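Local coordinates for protein 5-oxoprolinase subunit A (Thermus thermophilus, PDB 2DFA) that probably cleaves 5-oxoproline to L-glutamate at the expense of ATP, working in a complex with its partner subunits PxpB and PxpC, at residues V59-G64 / G92-F97. Residues are numbered along the deposited sequence; the frame is centred on the assembly and turned at random.
Sequences VGAHPG and GALSAF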
# COMPACT_ATOMS: atom_id res chain seq x y z
N VAL A 59 -9.43 21.57 13.72
CA VAL A 59 -8.87 20.33 13.21
C VAL A 59 -7.57 19.91 13.89
O VAL A 59 -6.65 20.72 14.04
CB VAL A 59 -8.64 20.43 11.68
CG1 VAL A 59 -7.92 19.18 11.16
CG2 VAL A 59 -9.98 20.61 10.99
N GLY A 60 -7.50 18.65 14.28
CA GLY A 60 -6.30 18.11 14.91
C GLY A 60 -5.90 16.86 14.14
O GLY A 60 -6.70 16.31 13.39
N ALA A 61 -4.66 16.41 14.33
CA ALA A 61 -4.17 15.21 13.64
C ALA A 61 -4.54 13.95 14.41
O ALA A 61 -4.49 13.92 15.64
CB ALA A 61 -2.66 15.30 13.45
N HIS A 62 -4.89 12.91 13.67
CA HIS A 62 -5.27 11.62 14.23
C HIS A 62 -4.32 10.57 13.64
O HIS A 62 -4.73 9.71 12.87
CB HIS A 62 -6.72 11.33 13.84
CG HIS A 62 -7.41 10.31 14.69
ND1 HIS A 62 -7.15 10.16 16.04
CD2 HIS A 62 -8.41 9.45 14.41
CE1 HIS A 62 -7.96 9.26 16.55
NE2 HIS A 62 -8.74 8.81 15.58
N PRO A 63 -3.02 10.64 13.99
CA PRO A 63 -2.04 9.68 13.47
C PRO A 63 -2.24 8.24 13.95
O PRO A 63 -2.67 8.00 15.08
CB PRO A 63 -0.71 10.27 13.91
CG PRO A 63 -1.06 10.92 15.23
CD PRO A 63 -2.37 11.61 14.89
N GLY A 64 -1.93 7.29 13.07
CA GLY A 64 -2.09 5.89 13.43
C GLY A 64 -0.99 5.00 12.88
O GLY A 64 -0.05 5.47 12.22
N GLY A 92 2.73 16.27 9.53
CA GLY A 92 3.14 17.16 8.46
C GLY A 92 2.21 17.15 7.26
O GLY A 92 1.85 18.20 6.73
N ALA A 93 1.81 15.95 6.84
CA ALA A 93 0.92 15.82 5.69
C ALA A 93 -0.38 16.57 5.93
O ALA A 93 -0.83 17.32 5.06
CB ALA A 93 0.63 14.34 5.40
N LEU A 94 -1.00 16.38 7.09
CA LEU A 94 -2.25 17.06 7.40
C LEU A 94 -2.05 18.57 7.47
O LEU A 94 -2.88 19.34 6.96
CB LEU A 94 -2.83 16.55 8.73
CG LEU A 94 -4.08 17.29 9.22
CD1 LEU A 94 -5.20 17.16 8.20
CD2 LEU A 94 -4.52 16.73 10.56
N SER A 95 -0.94 19.00 8.06
CA SER A 95 -0.67 20.44 8.19
C SER A 95 -0.62 21.17 6.85
O SER A 95 -0.90 22.37 6.80
CB SER A 95 0.63 20.69 8.95
OG SER A 95 1.76 20.39 8.15
N ALA A 96 -0.27 20.47 5.78
CA ALA A 96 -0.21 21.09 4.46
C ALA A 96 -1.61 21.50 4.00
O ALA A 96 -1.79 22.56 3.42
CB ALA A 96 0.43 20.14 3.44
N PHE A 97 -2.60 20.64 4.26
CA PHE A 97 -3.98 20.94 3.88
C PHE A 97 -4.54 22.09 4.72
O PHE A 97 -5.29 22.92 4.22
CB PHE A 97 -4.85 19.69 4.05
CG PHE A 97 -4.54 18.62 3.06
CD1 PHE A 97 -5.05 18.68 1.77
CD2 PHE A 97 -3.68 17.57 3.38
CE1 PHE A 97 -4.70 17.73 0.81
CE2 PHE A 97 -3.34 16.61 2.43
CZ PHE A 97 -3.84 16.69 1.15
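In a beta-alpha unit of the parallel sheet, Leu94 of helix 80-100 packs on Val59, Gly60 and Ala61 of strand 58-62. Leu94 carries the helix side of the contact alone, and one methyl does most of the work. Its CD2 reaches Ala61 CA at 3.5 Å and Ala61 CB at 3.7 Å. The same methyl lies above the plane of the Gly60-Ala61 peptide, with Gly60 O 3.6 Å from CD2. At its upstream end the contact is looser: Val59 CG1 stands 4.2 Å from Leu94 CD2. All these contacts are apolar or van der Waals, and all four residues are buried. Leu94 CG is anti to the backbone N (chi1 175°), which carries the branch from the helix to the strand. Val59 and Ala61 direct their side chains to the helix, with Gly60 between them.

The strand and helix segments run nearly antiparallel, at 156°, with axes 8.8 Å apart. The chain leaves strand 58-62, turns back through helix 80-100 and returns beside the strand, where Val59 is hydrogen-bonded through its backbone to His106, and Ala61 to His107 and Lys109, consistent with a beta-alpha-beta crossover. Leu33, Cys35 and Ile45 also touch Leu94, so strand 30-34 and helix 42-54 extend the apolar layer, while Ala93, Ala96 and Phe97 pack on Tyr89 and Gly92 of the second subunit. His62 ND1 is hydrogen-bonded to Lys109 O, and the His62 ring lies near Asp8 and His111, a grouping that could bind a metal, although none is bound there.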